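Local coordinates for protein nitrilotriacetate monooxygenase component B (Bacillus cereus ATCC 14579, PDB 3BPK) that probably binds FMN and acts as the flavin reductase component of a two-component monooxygenase, at residues T34-E39 / I79-F84; E91-A96 / P127-A132; I134-V139 / V163-A168; L140-P145 / L157-V162. All coordinates share one frame; numbering follows the deposited sequence. Where two conformers were deposited one is given.

Interaction 1: T34-E39 / I79-F84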
loop_
_atom_site.group_PDB
_atom_site.type_symbol
_atom_site.label_atom_id
_atom_site.label_comp_id
_atom_site.label_asym_id
_atom_site.label_seq_id
_atom_site.Cartn_x
_atom_site.Cartn_y
_atom_site.Cartn_z
ATOM N N THR B 34 2.555 13.302 -10.085
ATOM C CA THR B 34 3.126 14.539 -10.654
ATOM C C THR B 34 3.218 15.599 -9.565
ATOM O O THR B 34 2.406 15.650 -8.618
ATOM C CB THR B 34 2.332 15.106 -11.860
ATOM O OG1 THR B 34 0.955 15.295 -11.504
ATOM C CG2 THR B 34 2.442 14.155 -13.030
ATOM N N SER B 35 4.226 16.453 -9.713
ATOM C CA SER B 35 4.534 17.470 -8.724
ATOM C C SER B 35 5.320 18.544 -9.478
ATOM O O SER B 35 5.820 18.294 -10.592
ATOM C CB SER B 35 5.378 16.861 -7.569
ATOM O OG SER B 35 6.648 16.389 -8.031
ATOM N N VAL B 36 5.424 19.733 -8.885
ATOM C CA VAL B 36 6.048 20.871 -9.602
ATOM C C VAL B 36 7.186 21.449 -8.769
ATOM O O VAL B 36 7.036 21.597 -7.546
ATOM C CB VAL B 36 4.984 21.962 -9.932
ATOM C CG1 VAL B 36 5.654 23.180 -10.594
ATOM C CG2 VAL B 36 3.923 21.381 -10.903
ATOM N N THR B 37 8.314 21.760 -9.436
ATOM C CA THR B 37 9.476 22.345 -8.736
ATOM C C THR B 37 9.271 23.841 -8.473
ATOM O O THR B 37 8.355 24.455 -9.041
ATOM C CB THR B 37 10.781 22.187 -9.549
ATOM O OG1 THR B 37 10.745 23.067 -10.698
ATOM C CG2 THR B 37 11.020 20.741 -10.011
ATOM N N LYS B 38 10.142 24.439 -7.634
ATOM C CA LYS B 38 10.074 25.882 -7.405
ATOM C C LYS B 38 10.328 26.657 -8.708
ATOM O O LYS B 38 9.905 27.822 -8.840
ATOM C CB LYS B 38 11.071 26.337 -6.336
ATOM C CG LYS B 38 10.676 26.000 -4.904
ATOM C CD LYS B 38 11.469 26.836 -3.892
ATOM C CE LYS B 38 12.991 26.725 -4.080
ATOM N NZ LYS B 38 13.481 25.387 -4.585
ATOM N N GLU B 39 10.992 26.016 -9.670
ATOM C CA GLU B 39 11.321 26.673 -10.959
ATOM C C GLU B 39 10.210 26.505 -11.998
ATOM O O GLU B 39 10.286 27.077 -13.093
ATOM C CB GLU B 39 12.624 26.111 -11.519
ATOM C CG GLU B 39 13.849 26.462 -10.681
ATOM C CD GLU B 39 13.899 25.755 -9.329
ATOM O OE1 GLU B 39 13.500 24.572 -9.216
ATOM O OE2 GLU B 39 14.342 26.409 -8.367
ATOM N N ILE B 79 6.103 18.907 -0.616
ATOM C CA ILE B 79 6.146 19.688 0.607
ATOM C C ILE B 79 6.130 21.192 0.297
ATOM O O ILE B 79 5.413 21.977 0.969
ATOM C CB ILE B 79 7.407 19.310 1.420
ATOM C CG1 ILE B 79 7.250 17.883 1.955
ATOM C CG2 ILE B 79 7.640 20.348 2.545
ATOM C CD1 ILE B 79 8.557 17.289 2.509
ATOM N N GLU B 80 6.913 21.591 -0.715
ATOM C CA GLU B 80 7.013 23.001 -1.084
ATOM C C GLU B 80 5.676 23.574 -1.535
ATOM O O GLU B 80 5.259 24.639 -1.043
ATOM C CB GLU B 80 8.083 23.176 -2.164
ATOM C CG GLU B 80 8.316 24.630 -2.652
ATOM C CD GLU B 80 8.512 25.669 -1.539
ATOM O OE1 GLU B 80 9.103 25.350 -0.468
ATOM O OE2 GLU B 80 8.079 26.828 -1.756
ATOM N N LYS B 81 4.996 22.876 -2.460
ATOM C CA LYS B 81 3.664 23.315 -2.963
ATOM C C LYS B 81 2.494 22.928 -2.056
ATOM O O LYS B 81 1.421 23.546 -2.135
ATOM C CB LYS B 81 3.340 22.767 -4.353
ATOM C CG LYS B 81 4.277 23.146 -5.502
ATOM C CD LYS B 81 4.195 24.576 -5.861
ATOM C CE LYS B 81 4.712 24.805 -7.272
ATOM N NZ LYS B 81 4.806 26.298 -7.476
ATOM N N GLY B 82 2.681 21.896 -1.234
ATOM C CA GLY B 82 1.589 21.308 -0.460
ATOM C C GLY B 82 0.551 20.588 -1.320
ATOM O O GLY B 82 -0.592 20.367 -0.885
ATOM N N GLU B 83 0.948 20.207 -2.534
ATOM C CA GLU B 83 0.002 19.711 -3.569
ATOM C C GLU B 83 0.723 18.723 -4.457
ATOM O O GLU B 83 1.929 18.861 -4.703
ATOM C CB GLU B 83 -0.454 20.890 -4.483
ATOM C CG GLU B 83 -1.237 21.973 -3.737
ATOM C CD GLU B 83 -1.567 23.153 -4.630
ATOM O OE1 GLU B 83 -0.962 23.246 -5.711
ATOM O OE2 GLU B 83 -2.428 23.959 -4.219
ATOM N N PHE B 84 -0.028 17.748 -4.973
ATOM C CA PHE B 84 0.505 16.804 -5.961
ATOM C C PHE B 84 -0.661 16.050 -6.557
ATOM O O PHE B 84 -1.762 16.062 -5.985
ATOM C CB PHE B 84 1.562 15.842 -5.341
ATOM C CG PHE B 84 1.081 15.064 -4.120
ATOM C CD1 PHE B 84 0.644 13.727 -4.253
ATOM C CD2 PHE B 84 1.087 15.646 -2.835
ATOM C CE1 PHE B 84 0.226 12.994 -3.122
ATOM C CE2 PHE B 84 0.684 14.900 -1.714
ATOM C CZ PHE B 84 0.257 13.597 -1.856
HETATM O O HOH W 1 4.198 19.741 -6.170
HETATM O O HOH W 2 6.547 26.757 -9.377
#
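V36 and K81 lie 7.5 Å apart at their CA atoms, where the end of one strand runs past the last turn of a helix, too far for direct backbone pairing. K81 bridges the distance with its alkyl chain: the bend at chi2 (-69°) lays CE against the isopropyl group of V36, 3.8 Å from V36 CG1. A long aliphatic lysine suits this half-covered place, since its methylenes cover the valine while the ammonium reaches past it, where NZ donates to a water 2.6 Å away that donates to T37 O. A second water links the backbones further along, accepting from V36 N and donating to E83 O at 2.8 Å. K38 and E80, each modelled in more than one position, may brush through their methylenes. On the inner side F84 CB sits 3.4 Å from T34 O. G82, with positive phi, turns the chain out of the helix, a backbone shape that glycine adopts easily. The contact closes the junction of helix 73-81 with strand 83-88 over the end of strand 28-36, whose T34 hydrogen-bonds through OG1 to P127 O, while F84 packs on C138 and L140 of strand 134-146.

Interaction 2: E91-A96 / P127-A132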
loop_
_atom_site.group_PDB
_atom_site.type_symbol
_atom_site.label_atom_id
_atom_site.label_comp_id
_atom_site.label_asym_id
_atom_site.label_seq_id
_atom_site.Cartn_x
_atom_site.Cartn_y
_atom_site.Cartn_z
ATOM N N GLU B 91 -2.854 -0.280 -18.087
ATOM C CA GLU B 91 -2.206 -0.835 -19.283
ATOM C C GLU B 91 -2.140 0.176 -20.442
ATOM O O GLU B 91 -1.214 0.088 -21.279
ATOM C CB GLU B 91 -2.931 -2.091 -19.737
ATOM C CG GLU B 91 -2.809 -3.260 -18.757
ATOM C CD GLU B 91 -3.448 -4.556 -19.262
ATOM O OE1 GLU B 91 -3.473 -4.776 -20.510
ATOM O OE2 GLU B 91 -3.944 -5.341 -18.424
ATOM N N SER B 92 -3.051 1.158 -20.465
ATOM C CA SER B 92 -3.114 2.083 -21.634
ATOM C C SER B 92 -1.941 3.054 -21.681
ATOM O O SER B 92 -1.669 3.640 -22.720
ATOM C CB SER B 92 -4.423 2.868 -21.672
ATOM O OG SER B 92 -4.513 3.851 -20.636
ATOM N N TYR B 93 -1.248 3.263 -20.562
ATOM C CA TYR B 93 -0.119 4.212 -20.583
ATOM C C TYR B 93 1.076 3.764 -19.741
ATOM O O TYR B 93 1.981 4.551 -19.503
ATOM C CB TYR B 93 -0.564 5.668 -20.291
ATOM C CG TYR B 93 -0.884 6.031 -18.855
ATOM C CD1 TYR B 93 -0.126 7.016 -18.191
ATOM C CD2 TYR B 93 -1.946 5.433 -18.173
ATOM C CE1 TYR B 93 -0.394 7.376 -16.893
ATOM C CE2 TYR B 93 -2.223 5.789 -16.817
ATOM C CZ TYR B 93 -1.437 6.768 -16.212
ATOM O OH TYR B 93 -1.655 7.144 -14.902
ATOM N N VAL B 94 1.098 2.483 -19.335
ATOM C CA VAL B 94 2.225 1.984 -18.552
ATOM C C VAL B 94 3.564 2.080 -19.308
ATOM O O VAL B 94 4.611 2.275 -18.697
ATOM C CB VAL B 94 1.969 0.546 -18.000
ATOM C CG1 VAL B 94 1.812 -0.472 -19.179
ATOM C CG2 VAL B 94 3.066 0.142 -17.013
ATOM N N ALA B 95 3.520 1.987 -20.639
ATOM C CA ALA B 95 4.756 2.197 -21.399
ATOM C C ALA B 95 5.378 3.581 -21.109
ATOM O O ALA B 95 6.594 3.680 -20.871
ATOM C CB ALA B 95 4.549 1.967 -22.920
ATOM N N ALA B 96 4.540 4.631 -21.114
ATOM C CA ALA B 96 4.997 5.983 -20.845
ATOM C C ALA B 96 5.372 6.122 -19.376
ATOM O O ALA B 96 6.363 6.767 -19.054
ATOM C CB ALA B 96 3.930 7.001 -21.237
ATOM N N PRO B 127 -0.459 20.413 -12.258
ATOM C CA PRO B 127 -1.149 19.661 -13.313
ATOM C C PRO B 127 -0.989 18.148 -13.149
ATOM O O PRO B 127 -0.013 17.686 -12.522
ATOM C CB PRO B 127 -0.395 20.045 -14.582
ATOM C CG PRO B 127 0.379 21.252 -14.256
ATOM C CD PRO B 127 0.675 21.208 -12.786
ATOM N N GLY B 128 -1.922 17.404 -13.731
ATOM C CA GLY B 128 -1.760 15.967 -13.929
ATOM C C GLY B 128 -1.462 15.682 -15.388
ATOM O O GLY B 128 -1.032 16.580 -16.150
ATOM N N VAL B 129 -1.682 14.428 -15.776
ATOM C CA VAL B 129 -1.568 14.027 -17.173
ATOM C C VAL B 129 -2.911 13.536 -17.715
ATOM O O VAL B 129 -3.650 12.824 -17.034
ATOM C CB VAL B 129 -0.447 12.988 -17.411
ATOM C CG1 VAL B 129 0.918 13.572 -16.998
ATOM C CG2 VAL B 129 -0.710 11.638 -16.699
ATOM N N LYS B 130 -3.193 13.897 -18.970
ATOM C CA LYS B 130 -4.437 13.542 -19.614
ATOM C C LYS B 130 -4.592 12.039 -19.865
ATOM O O LYS B 130 -5.714 11.529 -19.867
ATOM C CB LYS B 130 -4.516 14.315 -20.956
ATOM C CG LYS B 130 -5.806 14.137 -21.687
ATOM C CD LYS B 130 -5.738 14.955 -22.997
ATOM C CE LYS B 130 -6.867 14.587 -23.958
ATOM N NZ LYS B 130 -8.085 15.178 -23.379
ATOM N N GLU B 131 -3.460 11.333 -20.055
ATOM C CA GLU B 131 -3.478 9.921 -20.387
ATOM C C GLU B 131 -4.093 9.021 -19.295
ATOM O O GLU B 131 -4.600 7.927 -19.614
ATOM C CB GLU B 131 -2.075 9.422 -20.729
ATOM C CG GLU B 131 -1.515 9.940 -22.089
ATOM C CD GLU B 131 -1.026 11.385 -22.101
ATOM O OE1 GLU B 131 -0.944 12.030 -21.041
ATOM O OE2 GLU B 131 -0.714 11.871 -23.227
ATOM N N ALA B 132 -4.069 9.457 -18.023
ATOM C CA ALA B 132 -4.693 8.648 -16.966
ATOM C C ALA B 132 -6.207 8.591 -17.096
ATOM O O ALA B 132 -6.842 9.597 -17.474
ATOM C CB ALA B 132 -4.331 9.219 -15.595
HETATM O O HOH W 3 -4.078 6.210 -21.740
#
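One face of the Y93 ring lies against the turn at E131 and A132: E131 O sits 3.9 Å above the ring plane and A132 N 4.1 Å above it, both displaced toward the rim. V129 reaches the same ring obliquely with CG2, 4.3 Å from Y93 CE1. At the phenol end A132, whose single methyl keeps the approach close, brings CB to 3.5 Å from Y93 OH. With CG of Y93 between the backbone N and the carbonyl carbon (chi1 76°), the ring swings across to the turn, and its hydroxyl is hydrogen-bonded to I88 O. Of the E131 side chain, CB meets the ring, 4.0 Å from Y93 CD1; the chain then bends at chi2, carrying the carboxylate off to T117 OG1. A water joins the segments, donating to S92 OG and, at 2.8 Å, to E131 O; S92 OG is also hydrogen-bonded to D90. Y93 is the N-cap residue of helix 94-100; V129 to A132 form a type I turn that begins at the last residue of strand 128-129. The tyrosine wedges the start of that helix against this turn, beside F32 of strand 28-36 and H87 of strand 83-88.

Interaction 3: I134-V139 / V163-A168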
loop_
_atom_site.group_PDB
_atom_site.type_symbol
_atom_site.label_atom_id
_atom_site.label_comp_id
_atom_site.label_asym_id
_atom_site.label_seq_id
_atom_site.Cartn_x
_atom_site.Cartn_y
_atom_site.Cartn_z
ATOM N N ILE B 134 -7.972 7.594 -14.286
ATOM C CA ILE B 134 -8.409 8.047 -12.968
ATOM C C ILE B 134 -7.247 8.820 -12.386
ATOM O O ILE B 134 -6.084 8.356 -12.400
ATOM C CB ILE B 134 -8.762 6.872 -11.998
ATOM C CG1 ILE B 134 -9.888 5.983 -12.563
ATOM C CG2 ILE B 134 -9.144 7.442 -10.564
ATOM C CD1 ILE B 134 -10.174 4.729 -11.718
ATOM N N ARG B 135 -7.537 10.027 -11.931
ATOM C CA ARG B 135 -6.539 10.778 -11.179
ATOM C C ARG B 135 -7.151 11.561 -10.047
ATOM O O ARG B 135 -8.356 11.882 -10.046
ATOM C CB ARG B 135 -5.713 11.646 -12.098
ATOM C CG ARG B 135 -6.411 12.897 -12.602
ATOM C CD ARG B 135 -5.484 13.700 -13.545
ATOM N NE ARG B 135 -6.058 15.023 -13.737
ATOM C CZ ARG B 135 -7.094 15.303 -14.541
ATOM N NH1 ARG B 135 -7.643 14.381 -15.324
ATOM N NH2 ARG B 135 -7.564 16.535 -14.551
HETATM N N MSE B 136 -6.312 11.860 -9.064
HETATM C CA MSE B 136 -6.770 12.468 -7.823
HETATM C C MSE B 136 -5.898 13.649 -7.493
HETATM O O MSE B 136 -4.685 13.504 -7.334
HETATM C CB MSE B 136 -6.631 11.437 -6.692
HETATM C CG MSE B 136 -7.651 10.267 -6.846
HETATM SE SE MSE B 136 -7.220 8.762 -5.693
HETATM C CE MSE B 136 -5.833 8.046 -6.844
ATOM N N GLU B 137 -6.519 14.819 -7.385
ATOM C CA GLU B 137 -5.784 16.008 -6.948
ATOM C C GLU B 137 -5.648 15.873 -5.457
ATOM O O GLU B 137 -6.660 15.633 -4.750
ATOM C CB GLU B 137 -6.560 17.286 -7.259
ATOM C CG GLU B 137 -6.811 17.497 -8.745
ATOM C CD GLU B 137 -7.608 18.768 -9.041
ATOM O OE1 GLU B 137 -7.535 19.726 -8.238
ATOM O OE2 GLU B 137 -8.257 18.791 -10.112
ATOM N N CYS B 138 -4.398 16.002 -4.986
ATOM C CA CYS B 138 -4.152 15.890 -3.540
ATOM C C CYS B 138 -3.522 17.126 -2.919
ATOM O O CYS B 138 -2.690 17.814 -3.555
ATOM C CB CYS B 138 -3.224 14.726 -3.256
ATOM S SG CYS B 138 -3.959 13.117 -3.679
ATOM N N VAL B 139 -3.905 17.373 -1.664
ATOM C CA VAL B 139 -3.114 18.287 -0.833
ATOM C C VAL B 139 -2.326 17.438 0.177
ATOM O O VAL B 139 -2.741 16.328 0.581
ATOM C CB VAL B 139 -3.968 19.364 -0.109
ATOM C CG1 VAL B 139 -4.690 20.257 -1.131
ATOM C CG2 VAL B 139 -4.973 18.697 0.843
ATOM N N VAL B 163 -8.703 16.026 -2.925
ATOM C CA VAL B 163 -9.624 17.183 -2.993
ATOM C C VAL B 163 -10.450 17.208 -4.301
ATOM O O VAL B 163 -11.422 17.963 -4.403
ATOM C CB VAL B 163 -8.897 18.512 -2.752
ATOM C CG1 VAL B 163 -8.358 18.539 -1.329
ATOM C CG2 VAL B 163 -7.762 18.720 -3.792
ATOM N N ARG B 164 -10.049 16.374 -5.268
ATOM C CA ARG B 164 -10.863 16.171 -6.479
ATOM C C ARG B 164 -10.548 14.824 -7.089
ATOM O O ARG B 164 -9.375 14.443 -7.171
ATOM C CB ARG B 164 -10.592 17.260 -7.525
ATOM C CG ARG B 164 -11.665 17.328 -8.623
ATOM C CD ARG B 164 -12.979 17.837 -7.995
ATOM N NE ARG B 164 -13.122 19.297 -8.044
ATOM C CZ ARG B 164 -13.322 20.093 -6.999
ATOM N NH1 ARG B 164 -13.335 19.598 -5.753
ATOM N NH2 ARG B 164 -13.490 21.409 -7.201
ATOM N N PHE B 165 -11.601 14.108 -7.484
ATOM C CA PHE B 165 -11.453 12.882 -8.254
ATOM C C PHE B 165 -11.800 13.219 -9.699
ATOM O O PHE B 165 -12.765 13.976 -9.940
ATOM C CB PHE B 165 -12.460 11.834 -7.834
ATOM C CG PHE B 165 -12.181 11.180 -6.510
ATOM C CD1 PHE B 165 -11.282 10.120 -6.420
ATOM C CD2 PHE B 165 -12.895 11.560 -5.369
ATOM C CE1 PHE B 165 -11.090 9.447 -5.196
ATOM C CE2 PHE B 165 -12.688 10.915 -4.159
ATOM C CZ PHE B 165 -11.778 9.850 -4.080
ATOM N N HIS B 166 -11.049 12.647 -10.650
ATOM C CA HIS B 166 -11.353 12.729 -12.087
ATOM C C HIS B 166 -11.410 11.294 -12.577
ATOM O O HIS B 166 -10.436 10.558 -12.435
ATOM C CB HIS B 166 -10.245 13.442 -12.834
ATOM C CG HIS B 166 -10.047 14.864 -12.396
ATOM N ND1 HIS B 166 -10.810 15.900 -12.893
ATOM C CD2 HIS B 166 -9.221 15.409 -11.468
ATOM C CE1 HIS B 166 -10.430 17.034 -12.312
ATOM N NE2 HIS B 166 -9.474 16.760 -11.436
ATOM N N VAL B 167 -12.556 10.876 -13.121
ATOM C CA VAL B 167 -12.776 9.466 -13.468
ATOM C C VAL B 167 -13.346 9.332 -14.867
ATOM O O VAL B 167 -14.334 9.999 -15.173
ATOM C CB VAL B 167 -13.750 8.780 -12.474
ATOM C CG1 VAL B 167 -13.967 7.308 -12.850
ATOM C CG2 VAL B 167 -13.268 8.937 -10.977
ATOM N N ALA B 168 -12.754 8.488 -15.708
ATOM C CA ALA B 168 -13.298 8.283 -17.063
ATOM C C ALA B 168 -14.746 7.785 -16.981
ATOM O O ALA B 168 -15.055 6.841 -16.250
ATOM C CB ALA B 168 -12.415 7.312 -17.866
#
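I134 to E137 pair with R164 to V167 in the beta hairpin of strands 134-146 and 155-168, antiparallel with axes 4.8 Å apart. Four backbone hydrogen bonds hold the ladder: two join R135 and H166, one runs from E137 N to R164 O and one from V163 N to E137 O. V163 and R164 both face E137, a classic beta bulge in strand 155-168.

Apolar contacts fill the face bearing I134, M136, F165 and V167. The selenomethionine M136 lays CG 3.7 Å from F165 CD1, and its selenium makes an oblique Met-aromatic contact with that ring; flexible, unbranched M136 can follow the aromatic outline. At the bulge, V163 CG1 meets V139 CG2 at 4.0 Å.

Polar groups gather on the other face. The guanidinium of R135 lies flat on the imidazole of H166, planes 6° apart and centres 3.9 Å apart, with NH2 over the middle of the ring. R135 is extended from CG to NE, giving it the reach. At the ring edge H166 NE2 donates to E137 OE2 over 2.7 Å, nearly straight (168°), on the anti side and somewhat out of the carboxylate plane. Buried E137 also accepts from backbone N-H groups of E122, V123 and I124. Four such bonds probably keep the carboxylate ionised, and it fixes the rotation of the imidazole on which R135 rests.

Interaction 4: L140-P145 / L157-V162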
loop_
_atom_site.group_PDB
_atom_site.type_symbol
_atom_site.label_atom_id
_atom_site.label_comp_id
_atom_site.label_asym_id
_atom_site.label_seq_id
_atom_site.Cartn_x
_atom_site.Cartn_y
_atom_site.Cartn_z
ATOM N N LEU B 140 -1.178 17.958 0.578
ATOM C CA LEU B 140 -0.328 17.200 1.469
ATOM C C LEU B 140 -0.825 17.394 2.898
ATOM O O LEU B 140 -0.800 18.537 3.429
ATOM C CB LEU B 140 1.108 17.700 1.341
ATOM C CG LEU B 140 2.095 16.925 2.228
ATOM C CD1 LEU B 140 2.231 15.479 1.756
ATOM C CD2 LEU B 140 3.473 17.623 2.308
ATOM N N GLU B 141 -1.286 16.307 3.509
ATOM C CA GLU B 141 -1.731 16.363 4.898
ATOM C C GLU B 141 -0.548 16.324 5.837
ATOM O O GLU B 141 -0.471 17.095 6.794
ATOM C CB GLU B 141 -2.680 15.215 5.186
ATOM C CG GLU B 141 -4.043 15.474 4.657
ATOM C CD GLU B 141 -4.719 16.649 5.359
ATOM O OE1 GLU B 141 -4.463 16.866 6.572
ATOM O OE2 GLU B 141 -5.483 17.379 4.692
ATOM N N ARG B 142 0.380 15.417 5.559
ATOM C CA ARG B 142 1.653 15.383 6.305
ATOM C C ARG B 142 2.683 14.583 5.528
ATOM O O ARG B 142 2.333 13.747 4.701
ATOM C CB ARG B 142 1.481 14.887 7.756
ATOM C CG ARG B 142 1.145 13.439 7.872
ATOM C CD ARG B 142 1.117 13.015 9.360
ATOM N NE ARG B 142 -0.034 13.539 10.120
ATOM C CZ ARG B 142 -0.097 13.509 11.452
ATOM N NH1 ARG B 142 0.949 13.061 12.148
ATOM N NH2 ARG B 142 -1.172 13.982 12.090
ATOM N N ALA B 143 3.958 14.888 5.770
ATOM C CA ALA B 143 5.052 14.089 5.234
ATOM C C ALA B 143 5.757 13.544 6.478
ATOM O O ALA B 143 6.079 14.307 7.382
ATOM C CB ALA B 143 5.990 14.936 4.375
ATOM N N ILE B 144 5.946 12.228 6.533
ATOM C CA ILE B 144 6.479 11.571 7.720
ATOM C C ILE B 144 7.858 10.951 7.385
ATOM O O ILE B 144 7.927 9.957 6.673
ATOM C CB ILE B 144 5.517 10.446 8.252
ATOM C CG1 ILE B 144 4.054 10.954 8.326
ATOM C CG2 ILE B 144 6.029 9.972 9.634
ATOM C CD1 ILE B 144 3.022 9.826 8.430
ATOM N N PRO B 145 8.963 11.545 7.882
ATOM C CA PRO B 145 10.265 10.941 7.586
ATOM C C PRO B 145 10.342 9.642 8.381
ATOM O O PRO B 145 9.967 9.625 9.580
ATOM C CB PRO B 145 11.289 11.981 8.127
ATOM C CG PRO B 145 10.500 13.237 8.255
ATOM C CD PRO B 145 9.090 12.824 8.604
ATOM N N LEU B 157 7.038 9.299 4.082
ATOM C CA LEU B 157 5.710 8.755 3.796
ATOM C C LEU B 157 4.778 9.948 3.632
ATOM O O LEU B 157 4.537 10.691 4.598
ATOM C CB LEU B 157 5.273 7.851 4.945
ATOM C CG LEU B 157 3.959 7.114 4.748
ATOM C CD1 LEU B 157 3.968 6.228 3.546
ATOM C CD2 LEU B 157 3.667 6.272 6.008
ATOM N N LEU B 158 4.283 10.145 2.406
ATOM C CA LEU B 158 3.430 11.307 2.097
ATOM C C LEU B 158 1.999 10.885 2.309
ATOM O O LEU B 158 1.551 9.910 1.705
ATOM C CB LEU B 158 3.611 11.744 0.647
ATOM C CG LEU B 158 5.085 12.074 0.277
ATOM C CD1 LEU B 158 5.110 12.530 -1.205
ATOM C CD2 LEU B 158 5.765 13.119 1.216
ATOM N N ILE B 159 1.284 11.633 3.150
ATOM C CA ILE B 159 -0.149 11.404 3.341
ATOM C C ILE B 159 -0.890 12.493 2.567
ATOM O O ILE B 159 -0.723 13.688 2.859
ATOM C CB ILE B 159 -0.554 11.477 4.846
ATOM C CG1 ILE B 159 0.298 10.503 5.702
ATOM C CG2 ILE B 159 -2.039 11.182 5.007
ATOM C CD1 ILE B 159 0.266 9.037 5.218
ATOM N N GLY B 160 -1.661 12.095 1.552
ATOM C CA GLY B 160 -2.331 13.074 0.693
ATOM C C GLY B 160 -3.820 12.998 0.946
ATOM O O GLY B 160 -4.378 11.904 1.150
ATOM N N ARG B 161 -4.462 14.163 0.969
ATOM C CA ARG B 161 -5.914 14.226 1.057
ATOM C C ARG B 161 -6.444 14.537 -0.320
ATOM O O ARG B 161 -6.042 15.524 -0.916
ATOM C CB ARG B 161 -6.357 15.314 2.059
ATOM C CG ARG B 161 -7.872 15.527 2.091
ATOM C CD ARG B 161 -8.322 16.331 3.319
ATOM N NE ARG B 161 -7.787 17.692 3.318
ATOM C CZ ARG B 161 -8.363 18.745 2.740
ATOM N NH1 ARG B 161 -9.520 18.614 2.085
ATOM N NH2 ARG B 161 -7.782 19.944 2.829
ATOM N N VAL B 162 -7.330 13.666 -0.815
ATOM C CA VAL B 162 -7.915 13.867 -2.155
ATOM C C VAL B 162 -8.925 15.013 -2.085
ATOM O O VAL B 162 -9.873 14.984 -1.266
ATOM C CB VAL B 162 -8.622 12.587 -2.673
ATOM C CG1 VAL B 162 -9.220 12.820 -4.082
ATOM C CG2 VAL B 162 -7.668 11.395 -2.656
#
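The half of the beta hairpin of strands 134-146 and 155-168 nearer its turn is formed here, with a classic beta bulge at E141 and R142. I159 O accepts from E141 N at 2.8 Å and, weakly, from R142 N at 3.4 Å, whereas I159 N returns a nearly straight bond to R142 O (172°). Two backbone bonds join I144 and L157. The bulge turns E141 toward R161: in one of the modelled conformers E141 OE2 accepts from R161 NE in a 2.7 Å salt bridge, in the guanidinium plane though 27° out of the carboxylate plane. On one face the aliphatic start of R142 runs alongside I159, R142 CG 3.7 Å from I159 CG1, and I144 CD1 reaches I159 CG1 at 3.9 Å. On the other, small A143 leaves room for L158, with L158 CD2 3.7 Å from A143 CB. L140 CG is anti to the backbone N (chi1 -179°), bringing CD1 to I159 O. L140 and A143 lie against I79 of helix 73-81, and strand 59-65 flanks the hairpin at L158. The isoleucine-rich face packs on the second subunit, where I144 and L157 each meet their own counterparts.

Overall arrangement
All four contacts lie within the flavin reductase like domain. Along the chain, interactions 1 and 2 each close before the next opens, whereas interaction 4 is nested inside the loop closed by interaction 3. Those last two continue one hairpin, strands 134-146 and 155-168, their centres about 16 Å apart and joined by V139 O to R161 N. Interaction 1 reaches the same sheet through strand 83-88, with F84 O bonding C138 N and G82 O bonding L140 N. Interactions 1 and 2 meet through T34, V36 and P127; the centres of interactions 2 and 4, about 23 Å apart, do not touch. Interactions 2, 3 and 4 touch the second subunit, and at 165-168 the sheet runs into it, so the hairpin serves both core and dimer.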